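Local coordinates for protein cytochrome P450 monooxygenase (Rhodococcus sp. ECU0066, PDB 6KBH) that probably acts as a self-sufficient monooxygenase, binding heme, FMN and a [2Fe-2S] cluster in a single chain, at residues Ala120-Leu125 with Thr268-His273; Ala115-Ala120 with Phe232-Gly237; Leu192-Glu197 with Gly237-Lys242. All blocks are in the same frame, centred on the assembly; numbering follows the deposited sequence.

Interaction 1: residues Ala120-Leu125 with Thr268-His273; sequences AMNRTL and TDSYLH. With HEM (protoporphyrin IX containing Fe), chain C.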
loop_
_atom_site.group_PDB
_atom_site.type_symbol
_atom_site.label_atom_id
_atom_site.label_comp_id
_atom_site.label_asym_id
_atom_site.label_seq_id
_atom_site.Cartn_x
_atom_site.Cartn_y
_atom_site.Cartn_z
ATOM N N ALA A 120 -3.105 0.271 36.734
ATOM C CA ALA A 120 -2.282 -0.905 36.460
ATOM C C ALA A 120 -2.596 -1.332 35.027
ATOM O O ALA A 120 -3.547 -2.077 34.783
ATOM C CB ALA A 120 -2.550 -2.024 37.455
ATOM N N MET A 121 -1.794 -0.845 34.086
ATOM C CA MET A 121 -1.985 -1.204 32.692
ATOM C C MET A 121 -1.153 -2.423 32.337
ATOM O O MET A 121 0.043 -2.486 32.644
ATOM C CB MET A 121 -1.623 -0.066 31.745
ATOM C CG MET A 121 -1.846 -0.505 30.309
ATOM S SD MET A 121 -1.464 0.695 29.050
ATOM C CE MET A 121 -2.730 1.857 29.462
ATOM N N ASN A 122 -1.790 -3.378 31.676
ATOM C CA ASN A 122 -1.089 -4.515 31.116
ATOM C C ASN A 122 -0.356 -4.102 29.850
ATOM O O ASN A 122 -0.749 -3.160 29.155
ATOM C CB ASN A 122 -2.074 -5.636 30.799
ATOM C CG ASN A 122 -3.209 -5.699 31.793
ATOM O OD1 ASN A 122 -4.280 -5.142 31.562
ATOM N ND2 ASN A 122 -2.980 -6.381 32.909
ATOM N N ARG A 123 0.726 -4.813 29.560
ATOM C CA ARG A 123 1.378 -4.678 28.267
ATOM C C ARG A 123 0.378 -5.036 27.170
ATOM O O ARG A 123 -0.185 -6.135 27.175
ATOM C CB ARG A 123 2.611 -5.579 28.228
ATOM C CG ARG A 123 3.680 -5.116 29.222
ATOM C CD ARG A 123 4.955 -5.949 29.199
ATOM N NE ARG A 123 6.043 -5.233 29.867
ATOM C CZ ARG A 123 7.216 -5.766 30.194
ATOM N NH1 ARG A 123 7.476 -7.039 29.928
ATOM N NH2 ARG A 123 8.131 -5.021 30.797
ATOM N N THR A 124 0.112 -4.092 26.263
ATOM C CA THR A 124 -0.960 -4.228 25.272
ATOM C C THR A 124 -0.390 -4.137 23.855
ATOM O O THR A 124 -0.232 -3.047 23.295
ATOM C CB THR A 124 -2.050 -3.185 25.498
ATOM O OG1 THR A 124 -2.262 -3.021 26.905
ATOM C CG2 THR A 124 -3.351 -3.634 24.857
ATOM N N LEU A 125 -0.046 -5.304 23.324
ATOM C CA LEU A 125 0.339 -5.630 21.954
ATOM C C LEU A 125 1.684 -5.060 21.542
ATOM O O LEU A 125 2.435 -5.732 20.833
ATOM C CB LEU A 125 -0.691 -5.115 20.934
ATOM C CG LEU A 125 -2.201 -5.328 20.971
ATOM C CD1 LEU A 125 -2.852 -4.218 20.173
ATOM C CD2 LEU A 125 -2.544 -6.664 20.364
ATOM N N THR A 268 -9.237 -10.245 28.511
ATOM C CA THR A 268 -9.641 -10.149 29.907
ATOM C C THR A 268 -10.119 -8.741 30.226
ATOM O O THR A 268 -9.857 -7.793 29.487
ATOM C CB THR A 268 -8.478 -10.519 30.835
ATOM O OG1 THR A 268 -7.513 -9.459 30.823
ATOM C CG2 THR A 268 -7.813 -11.804 30.383
ATOM N N ASP A 269 -10.802 -8.603 31.367
ATOM C CA ASP A 269 -11.298 -7.286 31.762
ATOM C C ASP A 269 -10.153 -6.294 31.924
ATOM O O ASP A 269 -10.287 -5.116 31.570
ATOM C CB ASP A 269 -12.106 -7.385 33.054
ATOM C CG ASP A 269 -13.426 -8.091 32.857
ATOM O OD1 ASP A 269 -13.911 -8.132 31.706
ATOM O OD2 ASP A 269 -13.971 -8.616 33.850
ATOM N N SER A 270 -9.012 -6.755 32.442
ATOM C CA SER A 270 -7.843 -5.887 32.530
ATOM C C SER A 270 -7.352 -5.474 31.151
ATOM O O SER A 270 -6.884 -4.343 30.970
ATOM C CB SER A 270 -6.722 -6.586 33.302
ATOM O OG SER A 270 -6.214 -7.689 32.569
ATOM N N TYR A 271 -7.470 -6.364 30.164
ATOM C CA TYR A 271 -6.866 -6.105 28.863
ATOM C C TYR A 271 -7.593 -4.996 28.109
ATOM O O TYR A 271 -6.952 -4.110 27.533
ATOM C CB TYR A 271 -6.832 -7.381 28.028
ATOM C CG TYR A 271 -5.854 -7.264 26.895
ATOM C CD1 TYR A 271 -4.495 -7.345 27.134
ATOM C CD2 TYR A 271 -6.286 -7.039 25.595
ATOM C CE1 TYR A 271 -3.591 -7.221 26.118
ATOM C CE2 TYR A 271 -5.383 -6.916 24.561
ATOM C CZ TYR A 271 -4.035 -7.006 24.828
ATOM O OH TYR A 271 -3.124 -6.890 23.803
ATOM N N LEU A 272 -8.932 -5.043 28.072
ATOM C CA LEU A 272 -9.667 -3.998 27.360
ATOM C C LEU A 272 -9.613 -2.679 28.106
ATOM O O LEU A 272 -9.688 -1.616 27.481
ATOM C CB LEU A 272 -11.133 -4.378 27.113
ATOM C CG LEU A 272 -11.444 -5.600 26.253
ATOM C CD1 LEU A 272 -11.256 -6.796 27.099
ATOM C CD2 LEU A 272 -12.853 -5.580 25.704
ATOM N N HIS A 273 -9.507 -2.719 29.433
ATOM C CA HIS A 273 -9.208 -1.491 30.157
ATOM C C HIS A 273 -7.857 -0.939 29.726
ATOM O O HIS A 273 -7.691 0.277 29.575
ATOM C CB HIS A 273 -9.241 -1.741 31.664
ATOM C CG HIS A 273 -9.350 -0.487 32.472
ATOM N ND1 HIS A 273 -9.368 -0.485 33.850
ATOM C CD2 HIS A 273 -9.445 0.809 32.092
ATOM C CE1 HIS A 273 -9.471 0.759 34.283
ATOM N NE2 HIS A 273 -9.519 1.562 33.237
HETATM C CHA HEM C . 2.789 -0.788 16.781
HETATM C CHB HEM C . 4.359 3.225 14.157
HETATM C CHC HEM C . -0.604 5.037 13.854
HETATM C CHD HEM C . -2.123 1.044 16.454
HETATM C C1A HEM C . 3.435 0.296 16.038
HETATM C C2A HEM C . 4.885 0.098 15.937
HETATM C C3A HEM C . 5.321 1.206 15.207
HETATM C C4A HEM C . 4.082 1.982 14.936
HETATM C CMA HEM C . 6.728 1.524 14.805
HETATM C CAA HEM C . 5.723 -1.029 16.459
HETATM C CBA HEM C . 6.188 -1.997 15.416
HETATM C CGA HEM C . 6.829 -3.277 15.836
HETATM O O1A HEM C . 7.189 -3.193 17.040
HETATM O O2A HEM C . 6.836 -4.085 14.868
HETATM C C1B HEM C . 3.196 4.105 13.824
HETATM C C2B HEM C . 3.283 5.413 13.027
HETATM C C3B HEM C . 1.725 5.972 12.933
HETATM C C4B HEM C . 0.888 4.954 13.683
HETATM C CMB HEM C . 4.512 6.042 12.465
HETATM C CAB HEM C . 1.236 7.218 12.277
HETATM C CBB HEM C . 1.626 7.463 10.860
HETATM C C1C HEM C . -1.213 3.910 14.616
HETATM C C2C HEM C . -2.635 4.115 14.716
HETATM C C3C HEM C . -3.080 3.027 15.434
HETATM C C4C HEM C . -1.867 2.264 15.693
HETATM C CMC HEM C . -3.443 5.242 14.165
HETATM C CAC HEM C . -4.496 2.721 15.813
HETATM C CBC HEM C . -4.951 2.857 17.222
HETATM C C1D HEM C . -0.844 0.356 16.667
HETATM C C2D HEM C . -1.007 -0.917 17.443
HETATM C C3D HEM C . 0.533 -1.498 17.552
HETATM C C4D HEM C . 1.348 -0.472 16.817
HETATM C CMD HEM C . -2.274 -1.488 17.978
HETATM C CAD HEM C . 0.979 -2.754 18.211
HETATM C CBD HEM C . 0.742 -4.008 17.435
HETATM C CGD HEM C . 1.525 -5.207 17.831
HETATM O O1D HEM C . 2.500 -4.822 18.519
HETATM O O2D HEM C . 1.006 -6.252 17.363
HETATM N NA HEM C . 2.916 1.448 15.435
HETATM N NB HEM C . 1.764 3.789 14.157
HETATM N NC HEM C . -0.715 2.774 15.212
HETATM N ND HEM C . 0.566 0.714 16.186
HETATM FE FE HEM C . 1.193 2.359 15.283
#
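The phenol ring of Tyr271 meets the passing chain 123-125 in two ways: the carbonyl O of Arg123 lies at the ring edge, close to its plane and 3.7 Å from CE1, while Thr124 sends CG2 obliquely to within 3.4 Å of CZ. A cation-pi contact with Arg136 adds a third neighbour to the ring. Beyond the ring, the tip of Tyr271 crosses Leu125 at about a right angle, with OH 3.4 Å from Leu125 CG. In Tyr271, CG stands opposite the backbone N (chi1 -162°), which brings the end of the ring up to residues 123-125. The amide of Asn122, whose modelled orientation is uncertain, packs against Ser270, the residue before Tyr271. Thr124 OG1 turns back within its own segment and donates to Asn122 O (2.7 Å) from above the carbonyl plane, which leaves the methyl group facing Tyr271. Leu125 then passes from tyrosine to heme, its CD1 lying 3.6 Å from the heme methyl CMD and its CB 3.8 Å from the propionate carbon CGD. By sequence and position, helix 269-281 probably begins the long distal helix of the P450 fold, and 120-125 belongs to the segment leading to helix 133-139, which carries His133 and Arg137, both hydrogen-bonded to the heme. No clear hydrogen bond spans the two segments, but a residue outside both links them: Glu128 OE2 bonds to Tyr271 OH and to Leu125 N. Glu128 thus joins the tyrosine hydroxyl to the backbone of Leu125, and its negative charge would probably polarise the phenol O-H.

Interaction 2: residues Ala115-Ala120 with Phe232-Gly237; sequences ARYGYA and FWQFAG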
loop_
_atom_site.group_PDB
_atom_site.type_symbol
_atom_site.label_atom_id
_atom_site.label_comp_id
_atom_site.label_asym_id
_atom_site.label_seq_id
_atom_site.Cartn_x
_atom_site.Cartn_y
_atom_site.Cartn_z
ATOM N N ALA A 115 -0.351 5.369 41.523
ATOM C CA ALA A 115 -0.994 4.412 42.415
ATOM C C ALA A 115 -2.242 4.996 43.066
ATOM O O ALA A 115 -3.148 4.245 43.448
ATOM C CB ALA A 115 -0.006 3.940 43.481
ATOM N N ARG A 116 -2.309 6.325 43.202
ATOM C CA ARG A 116 -3.473 6.946 43.826
ATOM C C ARG A 116 -4.732 6.757 42.989
ATOM O O ARG A 116 -5.824 6.604 43.547
ATOM C CB ARG A 116 -3.209 8.430 44.075
ATOM C CG ARG A 116 -2.402 8.698 45.336
ATOM C CD ARG A 116 -2.646 10.100 45.855
ATOM N NE ARG A 116 -2.214 11.116 44.901
ATOM C CZ ARG A 116 -1.000 11.656 44.885
ATOM N NH1 ARG A 116 -0.092 11.276 45.776
ATOM N NH2 ARG A 116 -0.692 12.576 43.982
ATOM N N TYR A 117 -4.607 6.765 41.663
ATOM C CA TYR A 117 -5.699 6.365 40.790
ATOM C C TYR A 117 -5.754 4.857 40.583
ATOM O O TYR A 117 -6.527 4.391 39.740
ATOM C CB TYR A 117 -5.592 7.064 39.433
ATOM C CG TYR A 117 -5.872 8.550 39.462
ATOM C CD1 TYR A 117 -4.876 9.462 39.789
ATOM C CD2 TYR A 117 -7.134 9.041 39.154
ATOM C CE1 TYR A 117 -5.130 10.824 39.811
ATOM C CE2 TYR A 117 -7.399 10.399 39.174
ATOM C CZ TYR A 117 -6.391 11.285 39.503
ATOM O OH TYR A 117 -6.646 12.636 39.527
ATOM N N GLY A 118 -4.947 4.095 41.323
ATOM C CA GLY A 118 -4.916 2.648 41.215
ATOM C C GLY A 118 -4.755 2.152 39.792
ATOM O O GLY A 118 -5.457 1.231 39.363
ATOM N N TYR A 119 -3.830 2.761 39.054
ATOM C CA TYR A 119 -3.624 2.455 37.645
ATOM C C TYR A 119 -2.681 1.267 37.510
ATOM O O TYR A 119 -1.605 1.246 38.113
ATOM C CB TYR A 119 -3.080 3.692 36.920
ATOM C CG TYR A 119 -2.303 3.476 35.626
ATOM C CD1 TYR A 119 -0.941 3.175 35.631
ATOM C CD2 TYR A 119 -2.929 3.620 34.397
ATOM C CE1 TYR A 119 -0.242 2.996 34.438
ATOM C CE2 TYR A 119 -2.245 3.444 33.215
ATOM C CZ TYR A 119 -0.903 3.134 33.240
ATOM O OH TYR A 119 -0.225 2.959 32.057
ATOM N N ALA A 120 -3.105 0.271 36.734
ATOM C CA ALA A 120 -2.282 -0.905 36.460
ATOM C C ALA A 120 -2.596 -1.332 35.027
ATOM O O ALA A 120 -3.547 -2.077 34.783
ATOM C CB ALA A 120 -2.550 -2.024 37.455
ATOM N N PHE A 232 -7.075 9.733 33.332
ATOM C CA PHE A 232 -7.617 9.085 32.149
ATOM C C PHE A 232 -7.865 7.594 32.385
ATOM O O PHE A 232 -8.779 7.019 31.777
ATOM C CB PHE A 232 -6.661 9.336 30.980
ATOM C CG PHE A 232 -6.909 8.475 29.786
ATOM C CD1 PHE A 232 -6.458 7.171 29.758
ATOM C CD2 PHE A 232 -7.583 8.969 28.683
ATOM C CE1 PHE A 232 -6.711 6.371 28.696
ATOM C CE2 PHE A 232 -7.820 8.160 27.590
ATOM C CZ PHE A 232 -7.375 6.856 27.599
ATOM N N TRP A 233 -7.097 6.956 33.275
ATOM C CA TRP A 233 -7.239 5.514 33.467
ATOM C C TRP A 233 -8.570 5.161 34.119
ATOM O O TRP A 233 -9.226 4.193 33.717
ATOM C CB TRP A 233 -6.085 4.986 34.307
ATOM C CG TRP A 233 -6.263 3.576 34.777
ATOM C CD1 TRP A 233 -6.711 3.174 35.999
ATOM C CD2 TRP A 233 -5.979 2.381 34.039
ATOM N NE1 TRP A 233 -6.732 1.803 36.068
ATOM C CE2 TRP A 233 -6.285 1.291 34.878
ATOM C CE3 TRP A 233 -5.498 2.126 32.752
ATOM C CZ2 TRP A 233 -6.128 -0.031 34.472
ATOM C CZ3 TRP A 233 -5.341 0.812 32.350
ATOM C CH2 TRP A 233 -5.656 -0.249 33.208
ATOM N N GLN A 234 -8.979 5.920 35.138
ATOM C CA GLN A 234 -10.206 5.579 35.846
ATOM C C GLN A 234 -11.451 6.126 35.167
ATOM O O GLN A 234 -12.508 5.491 35.244
ATOM C CB GLN A 234 -10.139 6.051 37.306
ATOM C CG GLN A 234 -10.390 7.528 37.548
ATOM C CD GLN A 234 -10.479 7.853 39.033
ATOM O OE1 GLN A 234 -10.411 6.958 39.877
ATOM N NE2 GLN A 234 -10.626 9.133 39.356
ATOM N N PHE A 235 -11.362 7.274 34.492
ATOM C CA PHE A 235 -12.489 7.700 33.671
ATOM C C PHE A 235 -12.718 6.711 32.525
ATOM O O PHE A 235 -13.856 6.279 32.275
ATOM C CB PHE A 235 -12.260 9.130 33.171
ATOM C CG PHE A 235 -13.432 9.712 32.417
ATOM C CD1 PHE A 235 -14.579 8.962 32.193
ATOM C CD2 PHE A 235 -13.379 11.024 31.932
ATOM C CE1 PHE A 235 -15.633 9.489 31.494
ATOM C CE2 PHE A 235 -14.435 11.571 31.245
ATOM C CZ PHE A 235 -15.572 10.783 31.017
ATOM N N ALA A 236 -11.650 6.287 31.855
ATOM C CA ALA A 236 -11.858 5.270 30.833
ATOM C C ALA A 236 -12.394 3.978 31.435
ATOM O O ALA A 236 -12.971 3.167 30.706
ATOM C CB ALA A 236 -10.568 5.010 30.057
ATOM N N GLY A 237 -12.247 3.785 32.749
ATOM C CA GLY A 237 -12.830 2.614 33.385
ATOM C C GLY A 237 -14.347 2.655 33.410
ATOM O O GLY A 237 -15.008 1.637 33.181
#
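Tyr119 and Trp233 form the dense half of this contact, an offset edge-to-face aromatic pair in which the tyrosine edge points at the indole face. The Trp233 six-membered ring and the Tyr119 ring have centroids 4.8 Å apart, with planes at 78°. Tyr119 also lays its backbone over the same indole, CA standing 3.7 Å from the centroid of the five-membered ring in a CH-pi contact only 22° off the normal. Further along, the carbonyl O of Ala120 approaches Trp233 CH2 obliquely. On the opposite face of the indole stacks His273, so Trp233 is sandwiched between the loop and helix 269-281. The loop can take this course because helix 108-116 ends in a Schellman motif: Gly118, with positive phi, is the C-prime residue, Tyr119 N bonds to Leu114 O, and Gly118 N to Ala115 O at 2.8 Å. On the solvent side the packing is thinner. There the extended Gln234 brings its amide to the edge of the Tyr117 ring, NE2 lying 3.5 Å from CE2, with the amide and ring planes 77° apart. Tyr117 OH makes a weak hydrogen bond to Lys231, one turn back on helix 219-242.

Interaction 3: residues Leu192-Glu197 with Gly237-Lys242; sequences LGVPEE and GTVLDK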
loop_
_atom_site.group_PDB
_atom_site.type_symbol
_atom_site.label_atom_id
_atom_site.label_comp_id
_atom_site.label_asym_id
_atom_site.label_seq_id
_atom_site.Cartn_x
_atom_site.Cartn_y
_atom_site.Cartn_z
ATOM N N LEU A 192 -12.333 3.804 18.222
ATOM C CA LEU A 192 -12.403 2.950 19.399
ATOM C C LEU A 192 -13.846 2.631 19.777
ATOM O O LEU A 192 -14.104 1.613 20.428
ATOM C CB LEU A 192 -11.672 3.634 20.558
ATOM C CG LEU A 192 -10.140 3.555 20.686
ATOM C CD1 LEU A 192 -9.713 2.354 21.515
ATOM C CD2 LEU A 192 -9.399 3.565 19.354
ATOM N N GLY A 193 -14.787 3.481 19.380
ATOM C CA GLY A 193 -16.191 3.269 19.661
ATOM C C GLY A 193 -16.732 3.957 20.896
ATOM O O GLY A 193 -17.785 3.540 21.395
ATOM N N VAL A 194 -16.061 4.990 21.399
ATOM C CA VAL A 194 -16.447 5.669 22.637
ATOM C C VAL A 194 -17.581 6.644 22.326
ATOM O O VAL A 194 -17.581 7.263 21.252
ATOM C CB VAL A 194 -15.224 6.367 23.281
ATOM C CG1 VAL A 194 -14.533 7.332 22.313
ATOM C CG2 VAL A 194 -15.581 7.073 24.587
ATOM N N PRO A 195 -18.580 6.785 23.205
ATOM C CA PRO A 195 -19.666 7.740 22.947
ATOM C C PRO A 195 -19.141 9.160 22.815
ATOM O O PRO A 195 -18.203 9.563 23.507
ATOM C CB PRO A 195 -20.562 7.596 24.184
ATOM C CG PRO A 195 -20.317 6.214 24.670
ATOM C CD PRO A 195 -18.859 5.950 24.391
ATOM N N GLU A 196 -19.772 9.927 21.922
ATOM C CA GLU A 196 -19.378 11.316 21.723
ATOM C C GLU A 196 -19.577 12.142 22.988
ATOM O O GLU A 196 -18.829 13.096 23.230
ATOM C CB GLU A 196 -20.165 11.919 20.560
ATOM C CG GLU A 196 -20.251 10.998 19.349
ATOM C CD GLU A 196 -20.713 11.717 18.101
ATOM O OE1 GLU A 196 -20.783 12.963 18.132
ATOM O OE2 GLU A 196 -21.006 11.038 17.092
ATOM N N GLU A 197 -20.588 11.803 23.790
ATOM C CA GLU A 197 -20.746 12.379 25.122
ATOM C C GLU A 197 -19.437 12.350 25.903
ATOM O O GLU A 197 -19.052 13.335 26.542
ATOM C CB GLU A 197 -21.832 11.613 25.883
ATOM C CG GLU A 197 -23.045 11.232 25.047
ATOM C CD GLU A 197 -23.608 9.869 25.419
ATOM O OE1 GLU A 197 -23.506 9.474 26.602
ATOM O OE2 GLU A 197 -24.139 9.181 24.524
ATOM N N GLY A 237 -12.247 3.785 32.749
ATOM C CA GLY A 237 -12.830 2.614 33.385
ATOM C C GLY A 237 -14.347 2.655 33.410
ATOM O O GLY A 237 -15.008 1.637 33.181
ATOM N N THR A 238 -14.919 3.828 33.695
ATOM C CA THR A 238 -16.368 3.983 33.622
ATOM C C THR A 238 -16.860 3.851 32.189
ATOM O O THR A 238 -17.888 3.212 31.934
ATOM C CB THR A 238 -16.781 5.339 34.193
ATOM O OG1 THR A 238 -16.583 6.354 33.200
ATOM C CG2 THR A 238 -15.954 5.675 35.426
ATOM N N VAL A 239 -16.137 4.455 31.242
ATOM C CA VAL A 239 -16.539 4.402 29.840
ATOM C C VAL A 239 -16.639 2.958 29.367
ATOM O O VAL A 239 -17.593 2.584 28.674
ATOM C CB VAL A 239 -15.560 5.217 28.976
ATOM C CG1 VAL A 239 -15.886 5.047 27.512
ATOM C CG2 VAL A 239 -15.612 6.684 29.362
ATOM N N LEU A 240 -15.669 2.121 29.745
ATOM C CA LEU A 240 -15.725 0.711 29.368
ATOM C C LEU A 240 -16.911 0.009 30.019
ATOM O O LEU A 240 -17.560 -0.834 29.389
ATOM C CB LEU A 240 -14.423 0.003 29.738
ATOM C CG LEU A 240 -14.359 -1.447 29.248
ATOM C CD1 LEU A 240 -14.496 -1.501 27.733
ATOM C CD2 LEU A 240 -13.084 -2.137 29.701
ATOM N N ASP A 241 -17.203 0.333 31.282
ATOM C CA ASP A 241 -18.368 -0.249 31.939
ATOM C C ASP A 241 -19.661 0.205 31.274
ATOM O O ASP A 241 -20.624 -0.565 31.181
ATOM C CB ASP A 241 -18.378 0.113 33.425
ATOM C CG ASP A 241 -17.379 -0.696 34.233
ATOM O OD1 ASP A 241 -16.845 -1.695 33.703
ATOM O OD2 ASP A 241 -17.135 -0.334 35.404
ATOM N N LYS A 242 -19.705 1.455 30.805
ATOM C CA LYS A 242 -20.911 1.954 30.152
ATOM C C LYS A 242 -21.174 1.219 28.841
ATOM O O LYS A 242 -22.286 0.733 28.604
ATOM C CB LYS A 242 -20.797 3.460 29.911
ATOM C CG LYS A 242 -21.948 4.021 29.098
ATOM C CD LYS A 242 -21.642 5.400 28.544
ATOM C CE LYS A 242 -21.937 6.484 29.563
ATOM N NZ LYS A 242 -21.891 7.841 28.949
#
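Lys242, in the last turn of helix 219-242, reaches across to the loop 192-197, and its side chain can be followed outward. CB starts toward the loop, with CG opposite the backbone N (chi1 174°), and neither atom comes close to it. CD is the first to touch, 4.2 Å from CG of Pro195; the lysine and the proline ring slide past each other in opposite directions. At chi3 (-84°) the chain bends, carrying CE beyond the proline and toward Glu197. NZ completes the path with a salt bridge to one carboxylate oxygen, Glu197 OE1, whose 3.3 Å separation makes the hydrogen bond a weak one. The stronger partner of the same ammonium group is Asp198, just after the loop segment, so NZ is shared between two acidic groups. One turn back along the helix, the contact becomes apolar. Val239 CG1 meets CG2 of Val194 at 3.6 Å, the two valines crossing obliquely, and the same CG1 lies a looser 4.4 Å from Pro195 CD. Both touching methyls stand opposite their own backbone N, which points one branch of each valine at the other. Met243 packs on Val194 and Pro195 as well. Gly193, with a positive phi of 95°, ends helix 183-192 and turns the chain so that Val194 and Pro195 run past helix 219-242 before the chain enters helix 199-204. In the usual P450 naming these three helices probably correspond to E, G and the start of F, and the contact is structural packing away from the annotated sites. Chemically it is graded: buried valine methyls within, proline CG against the lysine CD methylene next, and at the exposed end a lysine whose positive charge probably gains more from Asp198 than from the weakly held Glu197.

From the N terminus, the end of helix 108-116 and the loop after it supply 115-120 and then 120-125, which share Ala120. The later loop 192-197 follows. Segment 232-237 closes interaction 2, and 237-242, sharing Gly237 on the same helix, closes interaction 3; last comes 268-273, closing interaction 1. Interaction 2 therefore crosses both others, whereas interaction 3 lies wholly between the two segments of interaction 1. Helix 219-242 joins interactions 2 and 3, and His273 of interaction 1 probably hydrogen-bonds through NE2 to Trp233 O (2.7 Å). Together they tie the end of helix 108-116, the loop after it, helix 219-242, loop 192-197 and helix 269-281 into one side of the heme domain.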